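Local coordinates for spindle pole body-associated protein VIK1 (Candida glabrata, PDB 4GKP) that probably binds microtubules as the noncatalytic partner of the kinesin Kar3, through a C-terminal motor homology domain that follows a coiled-coil region, at residues I183-F188 with D202-E207; T115-M120 with I152-T157. All coordinates share one frame; numbering follows the deposited sequence.

Interaction 1 (I183-F188 with D202-E207); sequences IGLSKF and DFYFIE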
ATOM      1  N   ILE A 183       0.559   2.096 -12.059  1.00 45.48           N
ATOM      2  CA  ILE A 183       0.650   1.929 -10.607  1.00 41.39           C
ATOM      3  C   ILE A 183       1.976   2.467 -10.077  1.00 38.67           C
ATOM      4  O   ILE A 183       2.978   2.505 -10.799  1.00 36.84           O
ATOM      5  CB  ILE A 183       0.420   0.475 -10.138  1.00 40.91           C
ATOM      6  CG1 ILE A 183       1.554  -0.446 -10.591  1.00 42.87           C
ATOM      7  CG2 ILE A 183      -0.932  -0.042 -10.601  1.00 40.85           C
ATOM      8  CD1 ILE A 183       1.667  -1.718  -9.780  1.00 45.12           C
ATOM      9  N   GLY A 184       1.961   2.900  -8.819  1.00 37.36           N
ATOM     10  CA  GLY A 184       3.187   3.253  -8.095  1.00 34.01           C
ATOM     11  C   GLY A 184       3.685   1.983  -7.438  1.00 32.18           C
ATOM     12  O   GLY A 184       2.938   1.320  -6.729  1.00 35.29           O
ATOM     13  N   LEU A 185       4.929   1.619  -7.698  1.00 30.41           N
ATOM     14  CA  LEU A 185       5.507   0.411  -7.133  1.00 29.73           C
ATOM     15  C   LEU A 185       6.828   0.782  -6.469  1.00 29.56           C
ATOM     16  O   LEU A 185       7.781   1.196  -7.149  1.00 27.96           O
ATOM     17  CB  LEU A 185       5.715  -0.661  -8.213  1.00 30.56           C
ATOM     18  CG  LEU A 185       6.347  -2.026  -7.836  1.00 33.14           C
ATOM     19  CD1 LEU A 185       5.539  -2.819  -6.829  1.00 30.10           C
ATOM     20  CD2 LEU A 185       6.533  -2.899  -9.062  1.00 34.96           C
ATOM     21  N   SER A 186       6.846   0.688  -5.141  1.00 27.72           N
ATOM     22  CA  SER A 186       8.052   0.893  -4.342  1.00 27.03           C
ATOM     23  C   SER A 186       8.501  -0.459  -3.813  1.00 26.23           C
ATOM     24  O   SER A 186       7.687  -1.233  -3.301  1.00 26.32           O
ATOM     25  CB  SER A 186       7.764   1.794  -3.139  1.00 27.25           C
ATOM     26  OG  SER A 186       7.598   3.141  -3.517  1.00 29.73           O
ATOM     27  N   LYS A 187       9.785  -0.756  -3.938  1.00 25.81           N
ATOM     28  CA  LYS A 187      10.322  -1.971  -3.347  1.00 25.45           C
ATOM     29  C   LYS A 187      11.375  -1.613  -2.311  1.00 24.89           C
ATOM     30  O   LYS A 187      12.376  -0.970  -2.640  1.00 24.10           O
ATOM     31  CB  LYS A 187      10.930  -2.888  -4.397  1.00 25.45           C
ATOM     32  CG  LYS A 187      11.519  -4.148  -3.778  1.00 26.04           C
ATOM     33  CD  LYS A 187      12.337  -4.944  -4.770  1.00 26.75           C
ATOM     34  CE  LYS A 187      12.993  -6.132  -4.082  1.00 26.37           C
ATOM     35  NZ  LYS A 187      13.601  -7.038  -5.098  1.00 25.71           N
ATOM     36  N   PHE A 188      11.127  -2.008  -1.067  1.00 22.34           N
ATOM     37  CA  PHE A 188      12.088  -1.776  -0.009  1.00 21.65           C
ATOM     38  C   PHE A 188      12.739  -3.121   0.299  1.00 21.85           C
ATOM     39  O   PHE A 188      12.059  -4.131   0.419  1.00 22.04           O
ATOM     40  CB  PHE A 188      11.419  -1.263   1.283  1.00 19.74           C
ATOM     41  CG  PHE A 188      10.706   0.065   1.161  1.00 18.13           C
ATOM     42  CD1 PHE A 188       9.438   0.152   0.563  1.00 18.24           C
ATOM     43  CD2 PHE A 188      11.246   1.211   1.731  1.00 17.40           C
ATOM     44  CE1 PHE A 188       8.754   1.372   0.497  1.00 17.87           C
ATOM     45  CE2 PHE A 188      10.569   2.442   1.664  1.00 18.29           C
ATOM     46  CZ  PHE A 188       9.319   2.519   1.064  1.00 17.54           C
ATOM     47  N   ASP A 202      11.632  -8.402   1.568  1.00 24.20           N
ATOM     48  CA  ASP A 202      11.045  -7.445   0.628  1.00 24.69           C
ATOM     49  C   ASP A 202       9.701  -6.884   1.113  1.00 23.93           C
ATOM     50  O   ASP A 202       8.795  -7.632   1.530  1.00 22.64           O
ATOM     51  CB  ASP A 202      10.870  -8.089  -0.751  1.00 24.33           C
ATOM     52  CG  ASP A 202      12.151  -8.691  -1.272  1.00 24.93           C
ATOM     53  OD1 ASP A 202      13.195  -8.059  -1.143  1.00 24.08           O
ATOM     54  OD2 ASP A 202      12.122  -9.812  -1.810  1.00 28.71           O
ATOM     55  N   PHE A 203       9.578  -5.569   1.042  1.00 22.14           N
ATOM     56  CA  PHE A 203       8.317  -4.918   1.316  1.00 22.19           C
ATOM     57  C   PHE A 203       7.934  -4.133   0.078  1.00 22.33           C
ATOM     58  O   PHE A 203       8.748  -3.358  -0.427  1.00 24.05           O
ATOM     59  CB  PHE A 203       8.411  -4.000   2.545  1.00 21.36           C
ATOM     60  CG  PHE A 203       7.216  -3.070   2.721  1.00 22.29           C
ATOM     61  CD1 PHE A 203       5.943  -3.576   2.998  1.00 21.62           C
ATOM     62  CD2 PHE A 203       7.372  -1.685   2.646  1.00 22.72           C
ATOM     63  CE1 PHE A 203       4.852  -2.729   3.173  1.00 21.93           C
ATOM     64  CE2 PHE A 203       6.278  -0.829   2.817  1.00 23.01           C
ATOM     65  CZ  PHE A 203       5.014  -1.356   3.077  1.00 21.66           C
ATOM     66  N   TYR A 204       6.711  -4.347  -0.413  1.00 22.26           N
ATOM     67  CA  TYR A 204       6.191  -3.609  -1.581  1.00 22.09           C
ATOM     68  C   TYR A 204       5.084  -2.662  -1.165  1.00 21.99           C
ATOM     69  O   TYR A 204       4.107  -3.072  -0.513  1.00 20.89           O
ATOM     70  CB  TYR A 204       5.651  -4.557  -2.663  1.00 21.78           C
ATOM     71  CG  TYR A 204       6.658  -5.563  -3.118  1.00 22.68           C
ATOM     72  CD1 TYR A 204       7.558  -5.257  -4.135  1.00 24.08           C
ATOM     73  CD2 TYR A 204       6.746  -6.819  -2.505  1.00 23.16           C
ATOM     74  CE1 TYR A 204       8.509  -6.183  -4.551  1.00 24.81           C
ATOM     75  CE2 TYR A 204       7.692  -7.749  -2.909  1.00 24.42           C
ATOM     76  CZ  TYR A 204       8.564  -7.422  -3.936  1.00 24.31           C
ATOM     77  OH  TYR A 204       9.498  -8.328  -4.342  1.00 24.79           O
ATOM     78  N   PHE A 205       5.256  -1.400  -1.533  1.00 21.08           N
ATOM     79  CA  PHE A 205       4.223  -0.402  -1.337  1.00 22.16           C
ATOM     80  C   PHE A 205       3.650   0.001  -2.684  1.00 23.34           C
ATOM     81  O   PHE A 205       4.331   0.597  -3.519  1.00 22.92           O
ATOM     82  CB  PHE A 205       4.749   0.833  -0.603  1.00 20.94           C
ATOM     83  CG  PHE A 205       3.706   1.888  -0.386  1.00 20.66           C
ATOM     84  CD1 PHE A 205       2.549   1.609   0.357  1.00 20.81           C
ATOM     85  CD2 PHE A 205       3.862   3.165  -0.927  1.00 21.10           C
ATOM     86  CE1 PHE A 205       1.570   2.582   0.551  1.00 19.48           C
ATOM     87  CE2 PHE A 205       2.896   4.146  -0.715  1.00 20.93           C
ATOM     88  CZ  PHE A 205       1.755   3.857   0.027  1.00 19.85           C
ATOM     89  N   ILE A 206       2.382  -0.321  -2.879  1.00 26.26           N
ATOM     90  CA  ILE A 206       1.774  -0.197  -4.180  1.00 28.59           C
ATOM     91  C   ILE A 206       0.676   0.828  -4.144  1.00 29.30           C
ATOM     92  O   ILE A 206      -0.259   0.732  -3.338  1.00 29.46           O
ATOM     93  CB  ILE A 206       1.299  -1.569  -4.686  1.00 31.45           C
ATOM     94  CG1 ILE A 206       2.532  -2.449  -4.956  1.00 31.03           C
ATOM     95  CG2 ILE A 206       0.477  -1.406  -5.957  1.00 31.94           C
ATOM     96  CD1 ILE A 206       2.371  -3.884  -4.514  1.00 34.01           C
ATOM     97  N   GLU A 207       0.849   1.835  -4.992  1.00 31.21           N
ATOM     98  CA  GLU A 207      -0.044   2.970  -5.096  1.00 33.42           C
ATOM     99  C   GLU A 207      -0.922   2.809  -6.338  1.00 35.52           C
ATOM    100  O   GLU A 207      -0.427   2.744  -7.468  1.00 36.98           O
ATOM    101  CB  GLU A 207       0.758   4.267  -5.209  1.00 35.90           C
ATOM    102  CG  GLU A 207       1.489   4.721  -3.952  1.00 36.58           C
ATOM    103  CD  GLU A 207       2.498   5.827  -4.253  1.00 40.58           C
ATOM    104  OE1 GLU A 207       3.446   5.593  -5.041  1.00 39.47           O
ATOM    105  OE2 GLU A 207       2.354   6.948  -3.712  1.00 43.46           O
TER
HETATM  106  O   HOH W   1       4.734   3.158  -4.307  1.00 34.22           O
HETATM  107  O   HOH W   2      15.132  -8.385  -2.772  1.00 20.94           O

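Interaction 2 (T115-M120 with I152-T157); sequences TLQYVM and ISLGST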
ATOM      1  N   THR A 115      16.914  -0.380   1.621  1.00 23.84           N
ATOM      2  CA  THR A 115      17.031   0.210   0.295  1.00 24.17           C
ATOM      3  C   THR A 115      15.651   0.526  -0.271  1.00 25.01           C
ATOM      4  O   THR A 115      14.646  -0.061   0.142  1.00 25.10           O
ATOM      5  CB  THR A 115      17.730  -0.729  -0.720  1.00 24.51           C
ATOM      6  OG1 THR A 115      16.897  -1.861  -0.990  1.00 24.10           O
ATOM      7  CG2 THR A 115      19.044  -1.219  -0.196  1.00 24.61           C
ATOM      8  N   LEU A 116      15.607   1.451  -1.222  1.00 24.94           N
ATOM      9  CA  LEU A 116      14.372   1.746  -1.918  1.00 24.44           C
ATOM     10  C   LEU A 116      14.602   1.780  -3.429  1.00 24.43           C
ATOM     11  O   LEU A 116      15.619   2.259  -3.900  1.00 23.30           O
ATOM     12  CB  LEU A 116      13.785   3.066  -1.419  1.00 23.72           C
ATOM     13  CG  LEU A 116      12.592   3.683  -2.166  1.00 23.46           C
ATOM     14  CD1 LEU A 116      11.370   2.771  -2.069  1.00 23.97           C
ATOM     15  CD2 LEU A 116      12.275   5.095  -1.662  1.00 22.19           C
ATOM     16  N   GLN A 117      13.664   1.213  -4.169  1.00 25.68           N
ATOM     17  CA  GLN A 117      13.536   1.457  -5.597  1.00 26.45           C
ATOM     18  C   GLN A 117      12.084   1.804  -5.854  1.00 26.69           C
ATOM     19  O   GLN A 117      11.187   1.197  -5.278  1.00 26.98           O
ATOM     20  CB  GLN A 117      13.902   0.219  -6.385  1.00 26.38           C
ATOM     21  CG  GLN A 117      15.379  -0.114  -6.350  1.00 28.66           C
ATOM     22  CD  GLN A 117      15.644  -1.486  -6.931  1.00 30.53           C
ATOM     23  OE1 GLN A 117      15.159  -2.503  -6.405  1.00 30.82           O
ATOM     24  NE2 GLN A 117      16.367  -1.524  -8.051  1.00 29.31           N
ATOM     25  N   TYR A 118      11.851   2.762  -6.735  1.00 27.44           N
ATOM     26  CA  TYR A 118      10.522   3.326  -6.905  1.00 28.77           C
ATOM     27  C   TYR A 118      10.197   3.523  -8.384  1.00 29.43           C
ATOM     28  O   TYR A 118      10.810   4.348  -9.056  1.00 28.49           O
ATOM     29  CB  TYR A 118      10.469   4.672  -6.168  1.00 30.17           C
ATOM     30  CG  TYR A 118       9.107   5.330  -6.053  1.00 33.19           C
ATOM     31  CD1 TYR A 118       7.926   4.594  -6.156  1.00 32.71           C
ATOM     32  CD2 TYR A 118       9.011   6.687  -5.777  1.00 35.12           C
ATOM     33  CE1 TYR A 118       6.697   5.194  -6.016  1.00 35.65           C
ATOM     34  CE2 TYR A 118       7.787   7.303  -5.642  1.00 36.13           C
ATOM     35  CZ  TYR A 118       6.636   6.554  -5.762  1.00 38.35           C
ATOM     36  OH  TYR A 118       5.426   7.183  -5.616  1.00 40.75           O
ATOM     37  N   VAL A 119       9.216   2.791  -8.891  1.00 30.41           N
ATOM     38  CA  VAL A 119       8.840   2.961 -10.285  1.00 33.78           C
ATOM     39  C   VAL A 119       7.337   3.175 -10.513  1.00 36.74           C
ATOM     40  O   VAL A 119       6.506   2.656  -9.774  1.00 36.65           O
ATOM     41  CB  VAL A 119       9.294   1.755 -11.140  1.00 35.27           C
ATOM     42  CG1 VAL A 119      10.819   1.665 -11.210  1.00 33.22           C
ATOM     43  CG2 VAL A 119       8.687   0.454 -10.629  1.00 34.40           C
ATOM     44  N   MET A 120       7.000   3.927 -11.558  1.00 41.44           N
ATOM     45  CA  MET A 120       5.664   3.867 -12.137  1.00 44.50           C
ATOM     46  C   MET A 120       5.594   2.727 -13.163  1.00 44.15           C
ATOM     47  O   MET A 120       6.396   2.662 -14.081  1.00 47.50           O
ATOM     48  CB  MET A 120       5.293   5.200 -12.788  1.00 52.95           C
ATOM     49  CG  MET A 120       3.792   5.346 -13.021  1.00 60.10           C
ATOM     50  SD  MET A 120       3.320   5.987 -14.639  1.00 76.83           S
ATOM     51  CE  MET A 120       4.135   4.835 -15.757  1.00 65.96           C
ATOM     52  N   ILE A 152      10.864  -9.979  -6.829  1.00 41.51           N
ATOM     53  CA  ILE A 152      10.709  -9.258  -8.066  1.00 38.71           C
ATOM     54  C   ILE A 152      11.931  -8.376  -8.213  1.00 37.37           C
ATOM     55  O   ILE A 152      12.267  -7.573  -7.341  1.00 36.17           O
ATOM     56  CB  ILE A 152       9.426  -8.414  -8.064  1.00 40.06           C
ATOM     57  CG1 ILE A 152       8.216  -9.316  -7.809  1.00 38.86           C
ATOM     58  CG2 ILE A 152       9.295  -7.619  -9.363  1.00 40.09           C
ATOM     59  CD1 ILE A 152       6.895  -8.591  -7.824  1.00 39.13           C
ATOM     60  N   SER A 153      12.618  -8.540  -9.325  1.00 40.18           N
ATOM     61  CA  SER A 153      13.842  -7.805  -9.535  1.00 41.51           C
ATOM     62  C   SER A 153      13.546  -6.569 -10.363  1.00 40.30           C
ATOM     63  O   SER A 153      12.953  -6.669 -11.436  1.00 39.83           O
ATOM     64  CB  SER A 153      14.866  -8.693 -10.223  1.00 43.99           C
ATOM     65  OG  SER A 153      16.160  -8.263  -9.876  1.00 52.28           O
ATOM     66  N   LEU A 154      13.910  -5.412  -9.821  1.00 39.69           N
ATOM     67  CA  LEU A 154      13.786  -4.123 -10.490  1.00 40.77           C
ATOM     68  C   LEU A 154      15.178  -3.651 -10.845  1.00 41.03           C
ATOM     69  O   LEU A 154      16.134  -3.814 -10.053  1.00 42.53           O
ATOM     70  CB  LEU A 154      13.147  -3.070  -9.574  1.00 42.01           C
ATOM     71  CG  LEU A 154      11.640  -2.964  -9.328  1.00 43.34           C
ATOM     72  CD1 LEU A 154      11.090  -4.182  -8.607  1.00 45.95           C
ATOM     73  CD2 LEU A 154      11.346  -1.728  -8.495  1.00 43.49           C
ATOM     74  N   GLY A 155      15.304  -3.041 -12.015  1.00 37.73           N
ATOM     75  CA  GLY A 155      16.606  -2.587 -12.454  1.00 37.58           C
ATOM     76  C   GLY A 155      16.728  -1.097 -12.360  1.00 37.49           C
ATOM     77  O   GLY A 155      17.655  -0.505 -12.915  1.00 43.17           O
ATOM     78  N   SER A 156      15.791  -0.472 -11.664  1.00 35.30           N
ATOM     79  CA  SER A 156      15.830   0.973 -11.521  1.00 33.89           C
ATOM     80  C   SER A 156      16.780   1.408 -10.399  1.00 33.11           C
ATOM     81  O   SER A 156      17.256   0.582  -9.626  1.00 33.75           O
ATOM     82  CB  SER A 156      14.426   1.508 -11.285  1.00 32.87           C
ATOM     83  OG  SER A 156      13.914   1.054 -10.048  1.00 32.10           O
ATOM     84  N   THR A 157      17.030   2.713 -10.326  1.00 30.81           N
ATOM     85  CA  THR A 157      17.878   3.342  -9.328  1.00 30.91           C
ATOM     86  C   THR A 157      17.588   2.877  -7.888  1.00 32.68           C
ATOM     87  O   THR A 157      16.429   2.853  -7.440  1.00 31.22           O
ATOM     88  CB  THR A 157      17.701   4.876  -9.400  1.00 30.62           C
ATOM     89  OG1 THR A 157      17.788   5.300 -10.773  1.00 32.01           O
ATOM     90  CG2 THR A 157      18.740   5.624  -8.538  1.00 27.72           C
TER
HETATM   91  O   HOH W   3      13.917   3.289  -8.659  1.00 28.07           O

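Interaction 1 (I183-F188 with D202-E207)
Phe188 pairs with Phe203 at one end of an antiparallel strand pair and Gly184 with Glu207 at the other. Backbone bonds come first: three hydrogen-bonded pairs, Gly184 with Glu207, Ser186 with Phe205 and Phe188 with Phe203, each exchange two N-H...O=C bonds. Phe188 N to Phe203 O is the straightest, 2.8 Å long with 177° at the hydrogen.

Apolar contacts lie on both faces. The Phe188 and Phe203 side chains run alongside each other with ring planes 40° apart, and CD1 of Phe188 comes 3.5 Å from CD2 of Phe203. Phe205 brings its CB to the edge of the Phe188 ring, while helix 96-107 packs over this face. On the other face Leu185 CD1 rests 3.6 Å from Ile206 CG1. Lys187 has CG anti to its backbone N (chi1 179°) and an extended chain, which lays its methylenes beside the Tyr204 ring, CG 3.7 Å from CE1.

Polar ends are joined through water. Lys187 NZ stays 4.1 Å from Asp202 OD1, too far for a salt bridge; one water accepts from NZ and donates to OD1. NZ also bonds Ile152 O and Thr151 OG1, and Asp202 OD2 bonds the same Thr151 hydroxyl. A second water donates to Phe205 O (2.7 Å) and to Glu207 OE1 and also bonds Ser186 OG, tying three residues on the aromatic face; OE1 is further held by Tyr118.

This is a beta hairpin, strands 183-192 and 201-208, within the central mixed sheet of a kinesin motor-like fold.

Interaction 2 (T115-M120 with I152-T157)
Gln117 reaches across to the turn after strand 152-154 and grips it with a single amide nitrogen. NE2 donates to Ser156 O at 2.8 Å, with that oxygen almost in the plane of the amide, and to Leu154 O at 3.1 Å. The second bond is less well directed: the nitrogen stands above the Leu154 carbonyl plane, 68° out of it. With both of its donor bonds spent on carbonyls two residues apart, the amide is fixed in rotation and spans the bend at Gly155.

Packing is close here. Gln117 CG lies 3.3 Å from Thr157 O, and Leu154 runs antiparallel alongside the glutamine, its CD2 3.8 Å from Gln117 CB. Next to Gln117, Ser156 turns OG between its own backbone N and carbonyl carbon (chi1 65°), which sets the hydroxyl 3.4 Å from Val119 CG1.

In the fold, strand 112-121 belongs to the central mixed sheet of the motor homology domain, whereas 152-154 pairs with 145-147 in a small two-stranded antiparallel sheet. The two segments are not strand partners; their touching parts run 106° apart, and a side chain makes the direct bonds between them.

The looser portion has a thinner join: the Val119 and Leu154 side chains cross, meeting at 4.0 Å between CG2 and CD2. Near Thr157 a water bridges the segments, accepting from Tyr118 N and within bonding distance of Thr157 O and, at 2.6 Å, of Ser156 OG, though it has more acceptors nearby than protons to give. Thr157 is partly exposed, its hydroxyl tied to Asp129, and Gly155, in the loop between the two carbonyls, is exposed to solvent.

In the fold
Interactions 1 and 2 have centres about 9 Å apart and share the central sheet, where strand 183-192 lies between strands 112-121 and 201-208; backbone bonds join Leu185 to Val119 and Lys187 to Gln117. Two polar links sit on opposite faces: Glu207 OE1 and Tyr118 OH, 2.6 Å apart, probably hydrogen bond beside the aromatic cluster, while Lys187 NZ probably bonds Ile152 O at 2.7 Å. The latter, with Tyr204 OH bonding Ile152 N, fastens the small sheet to the hairpin. The centre of interaction 1, where every touching residue is buried, is about 7 Å from the centre of the chain; that of interaction 2, partly buried, is about 16 Å from the chain centre.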